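Local atomic coordinates of uncharacterized NTF2-like protein (Cytophaga hutchinsonii ATCC 33406, PDB entry 3F40), a protein that is of unknown function but adopts an NTF2-like fold with a SnoaL-like domain, a scaffold that in relatives often encloses a ligand-binding or catalytic pocket. Residues Glu14-His17 / Ala18-Glu22. Residues are numbered along the deposited sequence; the frame is centred on the assembly and turned at random.
Sequences EFIH and ALNTE
Thr21 doubles back on His17, one turn earlier in the helix. Thr21 CG2 sits over one face of the His17 imidazole in a CH-pi contact, 4.0 Å from the ring centroid and 28° off the ring normal. The hydroxyl grips the backbone: Thr21 OG1, placed between the backbone N and the carbonyl carbon (chi1 57°), donates to His17 O at 2.8 Å. Thr21 N gives His17 O a second hydrogen bond of 3.0 Å, and the two donors arrive from opposite faces of the carbonyl plane. A water accepts from Asn20 ND2 at 3.2 Å and makes a weak contact with His17 ND1. On the buried side, Leu19 reaches the Phe15 ring, Leu19 CD1 lying 3.6 Å from Phe15 CE2 and Leu19 CG over a face. Phe15 CG stands anti to its own N (chi1 179°), which turns its CE2-CZ side to Leu19 CD1. Helix 8-20, the first of this NTF2-like alpha+beta fold, ends in a Schellman motif: Glu22, at positive phi, is its C-prime residue, Glu22 N bonds to Leu19 O at 3.0 Å, and the next residue's N reaches back to Ala18 O. Phe15, Ala18 and Leu19 pack on helix 24-29; Ile16 rests on Tyr61, Leu75 and Tyr77 of the sheet, and Leu19 also touches Tyr61. Asn20 OD1 accepts from Tyr61 N, anchoring the helix end to strand 60-69, and Glu14 forms a salt bridge with Arg30.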
loop_
_atom_site.group_PDB
_atom_site.type_symbol
_atom_site.label_atom_id
_atom_site.label_comp_id
_atom_site.label_asym_id
_atom_site.label_seq_id
_atom_site.Cartn_x
_atom_site.Cartn_y
_atom_site.Cartn_z
ATOM N N GLU A 14 -13.506 -10.179 7.160
ATOM C CA GLU A 14 -13.987 -11.565 7.146
ATOM C C GLU A 14 -13.173 -12.403 6.182
ATOM O O GLU A 14 -12.870 -13.557 6.457
ATOM C CB GLU A 14 -15.438 -11.643 6.749
ATOM C CG GLU A 14 -16.358 -11.093 7.778
ATOM C CD GLU A 14 -17.776 -11.089 7.344
ATOM O OE1 GLU A 14 -18.045 -11.483 6.136
ATOM O OE2 GLU A 14 -18.573 -10.642 8.217
ATOM N N PHE A 15 -12.828 -11.839 5.039
ATOM C CA PHE A 15 -11.987 -12.566 4.056
ATOM C C PHE A 15 -10.640 -12.901 4.658
ATOM O O PHE A 15 -10.167 -14.039 4.562
ATOM C CB PHE A 15 -11.840 -11.714 2.770
ATOM C CG PHE A 15 -10.978 -12.342 1.712
ATOM C CD1 PHE A 15 -11.430 -13.455 1.012
ATOM C CD2 PHE A 15 -9.746 -11.818 1.374
ATOM C CE1 PHE A 15 -10.645 -14.046 0.049
ATOM C CE2 PHE A 15 -8.982 -12.409 0.398
ATOM C CZ PHE A 15 -9.440 -13.518 -0.264
ATOM N N ILE A 16 -10.016 -11.919 5.303
ATOM C CA ILE A 16 -8.727 -12.147 5.924
ATOM C C ILE A 16 -8.861 -13.181 7.045
ATOM O O ILE A 16 -8.008 -14.066 7.156
ATOM C CB ILE A 16 -8.097 -10.867 6.470
ATOM C CG1 ILE A 16 -7.848 -9.889 5.334
ATOM C CG2 ILE A 16 -6.821 -11.162 7.226
ATOM C CD1 ILE A 16 -6.895 -10.382 4.248
ATOM N N HIS A 17 -9.934 -13.100 7.840
ATOM C CA HIS A 17 -10.138 -14.088 8.922
ATOM C C HIS A 17 -10.312 -15.494 8.373
ATOM O O HIS A 17 -9.789 -16.458 8.946
ATOM C CB HIS A 17 -11.344 -13.716 9.767
ATOM C CG HIS A 17 -11.560 -14.645 10.901
ATOM N ND1 HIS A 17 -10.679 -14.726 11.950
ATOM C CD2 HIS A 17 -12.536 -15.546 11.137
ATOM C CE1 HIS A 17 -11.122 -15.638 12.805
ATOM N NE2 HIS A 17 -12.227 -16.164 12.325
ATOM N N ALA A 18 -11.062 -15.595 7.288
ATOM C CA ALA A 18 -11.242 -16.883 6.639
ATOM C C ALA A 18 -9.889 -17.446 6.182
ATOM O O ALA A 18 -9.571 -18.616 6.404
ATOM C CB ALA A 18 -12.249 -16.789 5.494
ATOM N N LEU A 19 -9.052 -16.649 5.560
ATOM C CA LEU A 19 -7.741 -17.157 5.141
ATOM C C LEU A 19 -6.901 -17.563 6.356
ATOM O O LEU A 19 -6.249 -18.611 6.377
ATOM C CB LEU A 19 -7.004 -16.107 4.308
ATOM C CG LEU A 19 -7.615 -15.750 2.964
ATOM C CD1 LEU A 19 -6.868 -14.591 2.321
ATOM C CD2 LEU A 19 -7.633 -16.956 2.027
ATOM N N ASN A 20 -6.929 -16.749 7.389
ATOM C CA ASN A 20 -6.099 -17.024 8.576
ATOM C C ASN A 20 -6.492 -18.301 9.298
ATOM O O ASN A 20 -5.654 -18.960 9.889
ATOM C CB ASN A 20 -6.129 -15.860 9.565
ATOM C CG ASN A 20 -5.157 -14.765 9.203
ATOM O OD1 ASN A 20 -4.242 -14.991 8.421
ATOM N ND2 ASN A 20 -5.347 -13.553 9.763
ATOM N N THR A 21 -7.764 -18.623 9.212
ATOM C CA THR A 21 -8.280 -19.825 9.861
ATOM C C THR A 21 -8.402 -20.973 8.873
ATOM O O THR A 21 -9.021 -22.002 9.140
ATOM C CB THR A 21 -9.613 -19.575 10.544
ATOM O OG1 THR A 21 -10.584 -19.078 9.601
ATOM C CG2 THR A 21 -9.407 -18.613 11.755
ATOM N N GLU A 22 -7.738 -20.815 7.744
ATOM C CA GLU A 22 -7.690 -21.840 6.706
ATOM C C GLU A 22 -9.112 -22.313 6.355
ATOM O O GLU A 22 -9.360 -23.513 6.155
ATOM C CB GLU A 22 -6.711 -22.992 7.079
ATOM C CG GLU A 22 -5.287 -22.492 7.265
ATOM C CD GLU A 22 -4.224 -23.630 7.305
ATOM O OE1 GLU A 22 -4.596 -24.863 7.268
ATOM O OE2 GLU A 22 -3.024 -23.254 7.412
HETATM O O HOH W 1 -7.496 -13.771 12.118
#